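Local structure of aldehyde dehydrogenase 12 (Zea mays, 6D97) at residues F129-I134 / Q143-E148; S138-S141 / A147-Q150; F297-L302 / S481-T486; D319-S324 / M408-V413; G424-V429 / E456-H461. The protein catalyses the NAD-dependent oxidation of L-glutamate gamma-semialdehyde to glutamate, the last step of proline catabolism in plants. All coordinates share one frame; numbering follows the deposited sequence.

Overall arrangement
Contacts 1 and 2 share helix 142-157 and Glu148, and lie on the side of the fold nearer the bound NAD; contact 1 is apolar helix packing, contact 2 a single ion pair at the turn joining the same two helices. Contacts 3 and 4 use strands of the seven-stranded sheet, the first partly bridged by water, the second resting on a tyrosine with a CH-pi partner and a carbonyl. Contacts 1 to 4 are buried; contact 5, on helices beside the sheet, stacks a partly exposed arginine on a buried phenylalanine. Cys323 of contact 4 touches Lys140 of contact 2 and Gln144 of contact 1. Lys300 and Asp319 connect contacts 3 and 4, Asn483 and His461 contacts 3 and 5.

Contact 1. Residues F129-I134 / Q143-E148; sequences FFAKLI and QQALAE
Ala131 and Ala145 bring their CA atoms to 4.7 Å of each other where helix 124-137 meets helix 142-157. These consecutive helices, joined by a short link, pack across each other: the axes of the two short segments approach to 8.1 Å, and their directions differ by 123°. Small residues at the crossing make such closeness possible: Ala131 CB lies 4.1 Å from Ala145 CB, while Ala145 CB also sits 3.2 Å from the carbonyl oxygen Ala131 O. On one flank, Ala131 CB rests against the Leu146 backbone and touches Leu146 CD1 at 4.3 Å. On the other, Ile134 reaches over with both its branches. Its CG2, placed anti to the backbone N (chi1, measured to CG1, is -73°), meets Ala145 CB at 3.8 Å, and CD1 lies against the stem and carboxylate of Glu148. The two side chains slant across one another, and Ile134 CG2 comes to 3.8 Å from Glu148 OE2.

No hydrogen bond passes between the segments, so within them the contact is van der Waals packing. The buried Glu148 carboxylate, its side chain about 13 Å from the bound NAD, is satisfied beyond them: OE1 receives the backbone N-H groups of Leu202 and Glu203, while OE2 pairs with Lys140. With Ile134 as an apolar flank, those bonds and the positive charge of Lys140 are likely to matter for its burial.

Contact 2. Residues S138-S141 / A147-Q150; sequences SPKS and AEVQ
Lys140 sends its ammonium group onto the carboxylate of Glu148, with Lys140 NZ 2.9 Å from Glu148 OE2 in a hydrogen-bonded salt bridge. NZ meets that oxygen nearly in line with its C-O bond, so the approach is end-on, and the two side chains cross at about a right angle. Lys140 CE trails behind at 4.0 Å from Glu148 OE2. The lysine gets there by a bent route: CG stands between the backbone N and the carbonyl carbon (chi1 60°), and a turn at chi3 of 77° swings the end of the chain toward helix 142-157. Lys140 also packs on Ile134 of the preceding helix.

Residues 138-141 form the short link between helices 124-137 and 142-157. Ser138 is the first residue to leave the first helix. Ser141 is the N-cap of the second, its OG bonded to the backbone N of Gln144, and the same OG bonds the terminal carboxylate of Thr547 of a neighbouring subunit. The salt bridge therefore ties the interhelical turn to the second turn of the helix that follows it, through the carboxylate oxygen that Leu202 does not engage.

NZ is shared between Glu148 OE2 and the backbone oxygen of Asn199, which Ser138 OG also bonds. A methionine in place of Lys140 would probably leave the buried Glu148 OE2 without its countercharge and the oxygen of Asn199 short of one donor. Asn199 directly follows Phe198, which lines the NAD pocket.

Contact 3. Residues F297-L302 / S481-T486; sequences FDWKIL and SVNGTT
Trp299 meets Asn483 across this contact, and the approach to it begins two residues earlier, at the carbonyl of Phe297. There water 1 accepts from Asn483 ND2 at 2.9 Å and lies 2.7 Å from Phe297 O, a probable bridge. Trp299 carries the direct contact. Its CG stands between the backbone N and the carbonyl carbon (chi1 46°), a rotamer from which the indole reaches across to the other segment. The amide of Asn483 sits obliquely to the ring, the two planes 56° apart. Trp299 NE1 comes to 3.4 Å from Asn483 ND2, but both are donors and do not bond; instead water 2, in the plane of the indole, accepts from Trp299 NE1 at 2.8 Å and lies 2.9 Å from Asn483 OD1. Trp299 CZ2 touches Ser481 CB at 4.0 Å.

Strands 298-302 and 485-488 flank strand 463-467 in the parallel part of the seven-stranded sheet. Thr485 and Thr486 pair in a parallel ladder with a strand of a neighbouring subunit, so the sheet runs on across the interface.

Asn483 is fixed mainly by residues beyond the two segments: ND2 bonds Thr463 O and OD1 bonds His461 ND1. The two donors can thus lie side by side, each with its own acceptors.

Contact 4. Residues D319-S324 / M408-V413; sequences DAYACS and MKPTAV
Tyr321 gives its hydroxyl hydrogen to the backbone oxygen of Thr411, with Tyr321 OH and Thr411 O 2.7 Å apart. The donor stands above the carbonyl plane, 78° out of it, and meets the oxygen from the side of the C=O bond rather than along a lone pair. The ring is packed on both faces. Pro410 CB lies over the centre of one face, 3.6 Å from the centroid of the Tyr321 ring and only 3° off its normal, a CH-pi contact. Ala320 CB covers the opposite face, also over the centre. Near the phenol end, Ala412 CB touches Tyr321 OH at 3.6 Å. With CG anti to its own carbonyl carbon (chi1 -61°), the ring leaves the last helical turn and points at the strand.

This joins the end of helix 309-321 to the start of strand 411-414, which in the seven-stranded mixed sheet lies between strand 388-391, antiparallel to it, and strand 437-443, parallel to it. The sheet belongs to the catalytic domain in the aldehyde dehydrogenase fold.

A second layer sets the partners in place. Gln438 NE2 also bonds Tyr321 OH, and Thr411 makes backbone bonds with Pro436 and Gln438, so the phenol oxygen is bonded to residues of two adjacent strands. A phenylalanine in place of Tyr321 would probably keep the CH-pi contact with Pro410 but leave Thr411 O and Gln438 NE2 each without this mate. At the strand's first residue, Thr411 OG1 donates to Lys409 O at 2.9 Å, bridging Pro410, and it also bonds the backbone N of Gly393.

Contact 5. Residues G424-V429 / E456-H461; sequences GNFELV and ERMNAH
Stacking dominates between Phe426 and Arg457. The guanidinium lies flat over one face of the phenyl ring, their planes 21° apart and centres 4.4 Å apart, a cation-pi arrangement. CG of Phe426 is anti to its backbone N (chi1 -176°), which extends the ring toward Arg457, and the bend in the arginine chain at chi3 brings its flat end back over it.

Apolar contacts gather at the far end of the ring. Phe426 CZ meets Arg457 CB at 3.5 Å and Met458 CG at 4.0 Å, while the Met458 backbone N sits near the ring's edge.

The polar contacts hold the charge in place. Arg457 NH1 bonds Leu421 O and pairs with Glu453 in its own helix. Water 3 lies near both Glu427 OE2 and Arg457 NH2; its separation from NH2 is unusually short, so this bridge is tentative. Glu427 OE1 also takes a weak bond from Gly424 N, 2.9 Å away, at the N-cap residue of helix 425-429.

Helix 448-457 is the connection of a beta-alpha-beta crossover between the parallel strands 437-443 and 463-467 of the catalytic domain's sheet, and helix 425-429 packs at its C-terminal end.

Contact 1. Residues F129-I134 / Q143-E148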
# COMPACT_ATOMS: atom_id res chain seq x y z
N PHE A 129 35.46 11.32 -12.00
CA PHE A 129 35.42 12.78 -12.00
C PHE A 129 34.73 13.31 -10.74
O PHE A 129 35.28 14.16 -10.03
CB PHE A 129 34.70 13.28 -13.25
CG PHE A 129 34.37 14.75 -13.22
CD1 PHE A 129 35.29 15.69 -13.64
CD2 PHE A 129 33.12 15.17 -12.80
CE1 PHE A 129 34.98 17.04 -13.62
CE2 PHE A 129 32.80 16.52 -12.77
CZ PHE A 129 33.74 17.45 -13.18
N PHE A 130 33.54 12.80 -10.45
CA PHE A 130 32.79 13.29 -9.30
C PHE A 130 33.43 12.87 -7.98
O PHE A 130 33.45 13.63 -7.02
CB PHE A 130 31.34 12.83 -9.37
CG PHE A 130 30.46 13.74 -10.18
CD1 PHE A 130 30.11 14.99 -9.68
CD2 PHE A 130 29.99 13.36 -11.43
CE1 PHE A 130 29.30 15.84 -10.41
CE2 PHE A 130 29.18 14.20 -12.16
CZ PHE A 130 28.84 15.44 -11.66
N ALA A 131 33.97 11.65 -7.93
CA ALA A 131 34.66 11.20 -6.72
C ALA A 131 35.86 12.09 -6.41
O ALA A 131 36.08 12.48 -5.26
CB ALA A 131 35.09 9.75 -6.86
N LYS A 132 36.65 12.42 -7.44
CA LYS A 132 37.81 13.27 -7.23
C LYS A 132 37.41 14.69 -6.86
O LYS A 132 38.02 15.30 -5.99
CB LYS A 132 38.69 13.28 -8.48
CG LYS A 132 39.97 12.49 -8.35
CD LYS A 132 39.96 11.29 -9.26
CE LYS A 132 41.31 10.60 -9.29
NZ LYS A 132 41.57 9.93 -10.59
N LEU A 133 36.39 15.23 -7.53
CA LEU A 133 35.93 16.58 -7.22
C LEU A 133 35.41 16.67 -5.79
O LEU A 133 35.67 17.65 -5.09
CB LEU A 133 34.85 17.01 -8.21
CG LEU A 133 34.51 18.50 -8.20
CD1 LEU A 133 35.75 19.34 -8.37
CD2 LEU A 133 33.53 18.81 -9.31
N ILE A 134 34.67 15.65 -5.34
CA ILE A 134 34.21 15.60 -3.96
C ILE A 134 35.39 15.64 -3.00
O ILE A 134 35.39 16.37 -2.00
CB ILE A 134 33.35 14.34 -3.73
CG1 ILE A 134 31.99 14.49 -4.40
CG2 ILE A 134 33.19 14.05 -2.24
CD1 ILE A 134 31.19 13.20 -4.43
N GLN A 143 37.38 5.96 -1.86
CA GLN A 143 36.26 5.02 -1.85
C GLN A 143 35.03 5.64 -1.19
O GLN A 143 33.90 5.37 -1.61
CB GLN A 143 36.68 3.73 -1.14
CG GLN A 143 37.63 2.87 -1.96
CD GLN A 143 37.93 1.54 -1.29
OE1 GLN A 143 39.08 1.24 -0.97
NE2 GLN A 143 36.89 0.73 -1.08
N GLN A 144 35.23 6.46 -0.15
CA GLN A 144 34.10 7.16 0.45
C GLN A 144 33.47 8.13 -0.53
O GLN A 144 32.24 8.23 -0.62
CB GLN A 144 34.54 7.89 1.72
CG GLN A 144 34.87 6.98 2.89
CD GLN A 144 33.63 6.34 3.50
OE1 GLN A 144 32.55 6.92 3.51
NE2 GLN A 144 33.79 5.12 3.99
N ALA A 145 34.29 8.88 -1.28
CA ALA A 145 33.77 9.78 -2.29
C ALA A 145 33.09 9.02 -3.42
O ALA A 145 32.07 9.46 -3.95
CB ALA A 145 34.90 10.66 -2.85
N LEU A 146 33.66 7.87 -3.81
CA LEU A 146 33.02 7.04 -4.83
C LEU A 146 31.67 6.53 -4.35
O LEU A 146 30.71 6.48 -5.12
CB LEU A 146 33.94 5.88 -5.20
CG LEU A 146 33.50 4.99 -6.36
CD1 LEU A 146 33.57 5.77 -7.66
CD2 LEU A 146 34.36 3.74 -6.44
N ALA A 147 31.58 6.14 -3.07
CA ALA A 147 30.32 5.64 -2.53
C ALA A 147 29.22 6.68 -2.66
O ALA A 147 28.05 6.34 -2.87
CB ALA A 147 30.49 5.22 -1.07
N GLU A 148 29.57 7.96 -2.52
CA GLU A 148 28.58 9.02 -2.70
C GLU A 148 28.05 9.02 -4.13
O GLU A 148 26.84 9.15 -4.35
CB GLU A 148 29.20 10.37 -2.35
CG GLU A 148 28.40 11.17 -1.34
CD GLU A 148 28.88 12.61 -1.22
OE1 GLU A 148 28.16 13.51 -1.70
OE2 GLU A 148 29.97 12.82 -0.65

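Contact 2. Residues S138-S141 / A147-Q150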
# COMPACT_ATOMS: atom_id res chain seq x y z
N SER A 138 35.45 18.39 -0.04
CA SER A 138 35.05 17.74 1.21
C SER A 138 35.96 16.54 1.41
O SER A 138 35.59 15.41 1.08
CB SER A 138 33.58 17.33 1.19
OG SER A 138 33.20 16.73 2.42
N PRO A 139 37.16 16.76 1.95
CA PRO A 139 38.20 15.72 1.93
C PRO A 139 37.77 14.44 2.64
O PRO A 139 37.33 14.45 3.79
CB PRO A 139 39.38 16.39 2.65
CG PRO A 139 39.15 17.85 2.42
CD PRO A 139 37.67 18.03 2.48
N LYS A 140 37.90 13.33 1.91
CA LYS A 140 37.59 11.99 2.38
C LYS A 140 38.30 11.03 1.44
O LYS A 140 38.79 11.43 0.38
CB LYS A 140 36.07 11.75 2.40
CG LYS A 140 35.43 11.89 1.03
CD LYS A 140 33.93 11.65 1.09
CE LYS A 140 33.18 12.85 1.66
NZ LYS A 140 31.70 12.67 1.62
N SER A 141 38.36 9.76 1.84
CA SER A 141 39.05 8.78 1.01
C SER A 141 38.35 8.63 -0.34
O SER A 141 37.18 8.99 -0.51
CB SER A 141 39.12 7.43 1.72
OG SER A 141 37.87 6.75 1.66
N ALA A 147 31.58 6.14 -3.07
CA ALA A 147 30.32 5.64 -2.53
C ALA A 147 29.22 6.68 -2.66
O ALA A 147 28.05 6.34 -2.87
CB ALA A 147 30.49 5.22 -1.07
N GLU A 148 29.57 7.96 -2.52
CA GLU A 148 28.58 9.02 -2.70
C GLU A 148 28.05 9.02 -4.13
O GLU A 148 26.84 9.15 -4.35
CB GLU A 148 29.20 10.37 -2.35
CG GLU A 148 28.40 11.17 -1.34
CD GLU A 148 28.88 12.61 -1.22
OE1 GLU A 148 28.16 13.51 -1.70
OE2 GLU A 148 29.97 12.82 -0.65
N VAL A 149 28.94 8.87 -5.11
CA VAL A 149 28.50 8.85 -6.50
C VAL A 149 27.70 7.59 -6.80
O VAL A 149 26.72 7.63 -7.55
CB VAL A 149 29.71 8.98 -7.44
CG1 VAL A 149 29.24 9.33 -8.84
CG2 VAL A 149 30.67 10.04 -6.92
N GLN A 150 28.10 6.46 -6.22
CA GLN A 150 27.40 5.21 -6.46
C GLN A 150 25.98 5.26 -5.92
O GLN A 150 25.03 4.83 -6.59
CB GLN A 150 28.18 4.05 -5.84
CG GLN A 150 29.39 3.62 -6.65
CD GLN A 150 30.35 2.75 -5.86
OE1 GLN A 150 30.41 2.83 -4.63
NE2 GLN A 150 31.10 1.91 -6.56

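Contact 3. Residues F297-L302 / S481-T486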
# COMPACT_ATOMS: atom_id res chain seq x y z
N PHE A 297 23.61 12.81 17.48
CA PHE A 297 24.58 12.19 18.38
C PHE A 297 24.24 10.71 18.43
O PHE A 297 23.43 10.26 19.25
CB PHE A 297 24.55 12.84 19.77
CG PHE A 297 25.69 12.45 20.64
CD1 PHE A 297 26.90 13.11 20.56
CD2 PHE A 297 25.57 11.38 21.50
CE1 PHE A 297 27.97 12.72 21.35
CE2 PHE A 297 26.64 10.99 22.29
CZ PHE A 297 27.84 11.66 22.22
N ASP A 298 24.89 9.93 17.57
CA ASP A 298 24.50 8.55 17.28
C ASP A 298 25.27 7.57 18.16
O ASP A 298 26.48 7.72 18.37
CB ASP A 298 24.75 8.28 15.80
CG ASP A 298 24.33 9.45 14.94
OD1 ASP A 298 23.21 9.92 15.08
OD2 ASP A 298 25.12 9.89 14.09
N TRP A 299 24.55 6.59 18.69
CA TRP A 299 25.09 5.65 19.65
C TRP A 299 25.15 4.26 19.06
O TRP A 299 24.39 3.91 18.15
CB TRP A 299 24.25 5.62 20.96
CG TRP A 299 22.76 5.55 20.78
CD1 TRP A 299 21.87 6.59 20.80
CD2 TRP A 299 21.98 4.37 20.57
NE1 TRP A 299 20.59 6.13 20.61
CE2 TRP A 299 20.63 4.77 20.46
CE3 TRP A 299 22.29 3.01 20.45
CZ2 TRP A 299 19.60 3.86 20.25
CZ3 TRP A 299 21.27 2.11 20.23
CH2 TRP A 299 19.93 2.54 20.13
N LYS A 300 26.09 3.46 19.57
CA LYS A 300 26.17 2.04 19.31
C LYS A 300 26.18 1.32 20.64
O LYS A 300 26.98 1.65 21.52
CB LYS A 300 27.42 1.67 18.50
CG LYS A 300 27.60 0.18 18.30
CD LYS A 300 28.79 -0.10 17.40
CE LYS A 300 28.46 0.17 15.94
NZ LYS A 300 29.69 0.34 15.11
N ILE A 301 25.27 0.37 20.80
CA ILE A 301 25.20 -0.48 21.98
C ILE A 301 25.69 -1.86 21.58
O ILE A 301 25.22 -2.44 20.60
CB ILE A 301 23.77 -0.55 22.54
CG1 ILE A 301 23.28 0.82 23.01
CG2 ILE A 301 23.70 -1.55 23.67
CD1 ILE A 301 21.82 0.83 23.40
N LEU A 302 26.65 -2.38 22.34
CA LEU A 302 27.08 -3.76 22.19
C LEU A 302 26.32 -4.63 23.18
O LEU A 302 26.29 -4.33 24.39
CB LEU A 302 28.59 -3.90 22.43
CG LEU A 302 29.57 -3.02 21.66
CD1 LEU A 302 31.00 -3.40 22.04
CD2 LEU A 302 29.37 -3.12 20.16
N SER A 481 13.64 2.77 22.35
CA SER A 481 14.51 3.74 21.70
C SER A 481 13.72 4.37 20.56
O SER A 481 12.60 3.96 20.26
CB SER A 481 15.81 3.09 21.22
OG SER A 481 15.56 2.06 20.28
N VAL A 482 14.33 5.36 19.89
CA VAL A 482 13.60 6.22 18.96
C VAL A 482 14.29 6.32 17.59
O VAL A 482 13.61 6.39 16.56
CB VAL A 482 13.40 7.62 19.56
CG1 VAL A 482 12.83 8.59 18.54
CG2 VAL A 482 12.49 7.56 20.78
N ASN A 483 15.63 6.31 17.58
CA ASN A 483 16.42 6.83 16.46
C ASN A 483 15.92 6.37 15.10
O ASN A 483 15.65 5.19 14.89
CB ASN A 483 17.89 6.43 16.65
CG ASN A 483 18.57 7.23 17.73
OD1 ASN A 483 17.94 7.64 18.71
ND2 ASN A 483 19.86 7.47 17.56
N GLY A 484 15.81 7.33 14.17
CA GLY A 484 15.03 7.09 12.96
C GLY A 484 15.66 6.11 12.00
O GLY A 484 14.98 5.59 11.11
N THR A 485 16.95 5.85 12.14
CA THR A 485 17.66 4.91 11.28
C THR A 485 18.53 4.03 12.17
O THR A 485 19.71 4.31 12.38
CB THR A 485 18.49 5.62 10.22
OG1 THR A 485 17.71 6.66 9.62
CG2 THR A 485 18.91 4.63 9.16
N THR A 486 17.93 2.96 12.69
CA THR A 486 18.57 2.09 13.65
C THR A 486 18.88 0.75 13.01
O THR A 486 18.01 0.12 12.40
CB THR A 486 17.67 1.89 14.87
OG1 THR A 486 17.40 3.16 15.48
CG2 THR A 486 18.35 0.98 15.88
O HOH W 1 20.77 9.62 19.33
O HOH W 2 18.98 8.32 21.38

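Contact 4. Residues D319-S324 / M408-V413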
# COMPACT_ATOMS: atom_id res chain seq x y z
N ASP A 319 32.65 3.40 11.28
CA ASP A 319 31.54 4.23 11.73
C ASP A 319 32.05 5.52 12.36
O ASP A 319 31.53 6.60 12.10
CB ASP A 319 30.66 3.47 12.71
CG ASP A 319 29.68 2.54 12.02
OD1 ASP A 319 29.39 2.77 10.83
OD2 ASP A 319 29.21 1.60 12.68
N ALA A 320 33.08 5.41 13.20
CA ALA A 320 33.53 6.57 13.96
C ALA A 320 34.44 7.48 13.15
O ALA A 320 34.43 8.70 13.37
CB ALA A 320 34.25 6.11 15.24
N TYR A 321 35.20 6.94 12.21
CA TYR A 321 36.36 7.67 11.69
C TYR A 321 36.44 7.80 10.18
O TYR A 321 37.28 8.59 9.72
CB TYR A 321 37.65 7.02 12.21
CG TYR A 321 37.72 7.05 13.72
CD1 TYR A 321 37.42 8.22 14.41
CD2 TYR A 321 38.05 5.91 14.44
CE1 TYR A 321 37.47 8.26 15.79
CE2 TYR A 321 38.10 5.94 15.82
CZ TYR A 321 37.81 7.11 16.49
OH TYR A 321 37.86 7.15 17.86
N ALA A 322 35.64 7.08 9.41
CA ALA A 322 35.57 7.36 7.98
C ALA A 322 35.15 8.81 7.77
O ALA A 322 34.33 9.34 8.52
CB ALA A 322 34.59 6.42 7.28
N CYS A 323 35.75 9.45 6.77
CA CYS A 323 35.59 10.89 6.54
C CYS A 323 35.98 11.71 7.75
O CYS A 323 35.50 12.84 7.92
CB CYS A 323 34.15 11.24 6.12
SG CYS A 323 33.52 10.26 4.73
N SER A 324 36.84 11.17 8.62
CA SER A 324 37.22 11.81 9.88
C SER A 324 35.99 12.16 10.71
O SER A 324 35.90 13.23 11.31
CB SER A 324 38.08 13.05 9.63
OG SER A 324 39.04 12.80 8.61
N MET A 408 43.15 16.24 13.43
CA MET A 408 43.28 15.44 14.63
C MET A 408 43.44 13.97 14.29
O MET A 408 42.86 13.48 13.31
CB MET A 408 42.05 15.62 15.53
CG MET A 408 42.06 16.88 16.37
SD MET A 408 43.26 16.80 17.72
CE MET A 408 42.66 15.37 18.62
N LYS A 409 44.24 13.27 15.09
CA LYS A 409 44.25 11.82 15.03
C LYS A 409 42.92 11.28 15.55
O LYS A 409 42.27 11.92 16.38
CB LYS A 409 45.40 11.26 15.86
CG LYS A 409 46.79 11.64 15.37
CD LYS A 409 47.87 11.08 16.30
CE LYS A 409 49.26 11.37 15.78
NZ LYS A 409 50.31 10.90 16.72
N PRO A 410 42.49 10.11 15.07
CA PRO A 410 41.24 9.52 15.57
C PRO A 410 41.30 9.35 17.08
O PRO A 410 42.24 8.76 17.62
CB PRO A 410 41.17 8.17 14.85
CG PRO A 410 41.99 8.35 13.63
CD PRO A 410 43.11 9.29 14.02
N THR A 411 40.29 9.88 17.76
CA THR A 411 40.30 9.98 19.21
C THR A 411 39.08 9.28 19.80
O THR A 411 37.95 9.44 19.31
CB THR A 411 40.33 11.44 19.66
OG1 THR A 411 41.51 12.07 19.15
CG2 THR A 411 40.32 11.53 21.18
N ALA A 412 39.32 8.51 20.86
CA ALA A 412 38.27 7.90 21.66
C ALA A 412 38.60 8.12 23.13
O ALA A 412 39.72 7.86 23.57
CB ALA A 412 38.15 6.40 21.37
N VAL A 413 37.61 8.59 23.89
CA VAL A 413 37.78 8.89 25.31
C VAL A 413 36.81 8.03 26.10
O VAL A 413 35.60 8.06 25.83
CB VAL A 413 37.57 10.38 25.61
CG1 VAL A 413 37.61 10.62 27.11
CG2 VAL A 413 38.61 11.22 24.90

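Contact 5. Residues G424-V429 / E456-H461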
# COMPACT_ATOMS: atom_id res chain seq x y z
N GLY A 424 25.27 18.02 33.86
CA GLY A 424 26.48 18.71 33.48
C GLY A 424 27.39 17.82 32.65
O GLY A 424 27.73 18.16 31.52
N ASN A 425 27.78 16.67 33.22
CA ASN A 425 28.57 15.71 32.46
C ASN A 425 27.81 15.20 31.24
O ASN A 425 28.40 15.01 30.17
CB ASN A 425 28.96 14.52 33.35
CG ASN A 425 29.95 14.90 34.42
OD1 ASN A 425 30.58 15.95 34.37
ND2 ASN A 425 30.09 14.03 35.41
N PHE A 426 26.50 15.00 31.38
CA PHE A 426 25.72 14.44 30.27
C PHE A 426 25.74 15.37 29.06
O PHE A 426 26.00 14.94 27.93
CB PHE A 426 24.28 14.17 30.71
CG PHE A 426 23.45 13.52 29.65
CD1 PHE A 426 23.50 12.15 29.46
CD2 PHE A 426 22.66 14.28 28.80
CE1 PHE A 426 22.76 11.55 28.47
CE2 PHE A 426 21.91 13.69 27.81
CZ PHE A 426 21.96 12.31 27.64
N GLU A 427 25.43 16.65 29.27
CA GLU A 427 25.42 17.61 28.17
C GLU A 427 26.79 17.72 27.50
O GLU A 427 26.88 17.85 26.27
CB GLU A 427 24.97 18.99 28.67
CG GLU A 427 23.52 19.11 29.14
CD GLU A 427 23.25 18.36 30.42
OE1 GLU A 427 24.20 18.11 31.17
OE2 GLU A 427 22.10 17.99 30.68
N LEU A 428 27.87 17.64 28.28
CA LEU A 428 29.21 17.63 27.70
C LEU A 428 29.48 16.33 26.92
O LEU A 428 29.98 16.37 25.79
CB LEU A 428 30.26 17.81 28.81
CG LEU A 428 31.72 17.79 28.39
CD1 LEU A 428 32.04 19.00 27.55
CD2 LEU A 428 32.63 17.71 29.61
N VAL A 429 29.16 15.17 27.51
CA VAL A 429 29.46 13.88 26.89
C VAL A 429 28.66 13.71 25.60
O VAL A 429 29.18 13.22 24.58
CB VAL A 429 29.20 12.73 27.90
CG1 VAL A 429 29.02 11.37 27.19
CG2 VAL A 429 30.31 12.67 28.93
N GLU A 456 17.50 8.00 25.92
CA GLU A 456 16.25 8.75 25.96
C GLU A 456 16.49 10.21 26.30
O GLU A 456 15.73 11.09 25.86
CB GLU A 456 15.29 8.10 26.95
CG GLU A 456 14.02 8.88 27.25
CD GLU A 456 12.99 8.79 26.13
OE1 GLU A 456 13.24 8.07 25.14
OE2 GLU A 456 11.93 9.45 26.26
N ARG A 457 17.54 10.51 27.07
CA ARG A 457 17.82 11.89 27.45
C ARG A 457 18.49 12.70 26.35
O ARG A 457 18.59 13.92 26.48
CB ARG A 457 18.68 11.92 28.72
CG ARG A 457 17.90 11.64 30.00
CD ARG A 457 18.82 11.34 31.18
NE ARG A 457 19.65 12.48 31.56
CZ ARG A 457 20.63 12.42 32.46
NH1 ARG A 457 20.90 11.28 33.08
NH2 ARG A 457 21.33 13.51 32.74
N MET A 458 18.93 12.05 25.27
CA MET A 458 19.53 12.78 24.16
C MET A 458 18.47 13.58 23.41
O MET A 458 17.29 13.25 23.43
CB MET A 458 20.24 11.81 23.20
CG MET A 458 21.46 11.13 23.81
SD MET A 458 22.07 9.74 22.83
CE MET A 458 23.25 9.03 23.97
N ASN A 459 18.92 14.64 22.73
CA ASN A 459 18.03 15.53 21.99
C ASN A 459 17.97 15.22 20.50
O ASN A 459 17.20 15.86 19.78
CB ASN A 459 18.46 16.98 22.19
CG ASN A 459 18.27 17.47 23.61
OD1 ASN A 459 17.24 17.22 24.24
ND2 ASN A 459 19.28 18.17 24.12
N ALA A 460 18.78 14.27 20.02
CA ALA A 460 18.81 13.91 18.62
C ALA A 460 18.63 12.41 18.49
O ALA A 460 19.17 11.63 19.28
CB ALA A 460 20.13 14.34 17.96
N HIS A 461 17.86 12.00 17.48
CA HIS A 461 17.52 10.59 17.26
C HIS A 461 17.66 10.30 15.76
O HIS A 461 16.67 10.09 15.05
CB HIS A 461 16.12 10.28 17.78
CG HIS A 461 15.94 10.60 19.23
ND1 HIS A 461 16.64 9.96 20.23
CD2 HIS A 461 15.15 11.51 19.85
CE1 HIS A 461 16.28 10.45 21.40
NE2 HIS A 461 15.38 11.39 21.20
O HOH W 3 20.94 15.96 32.29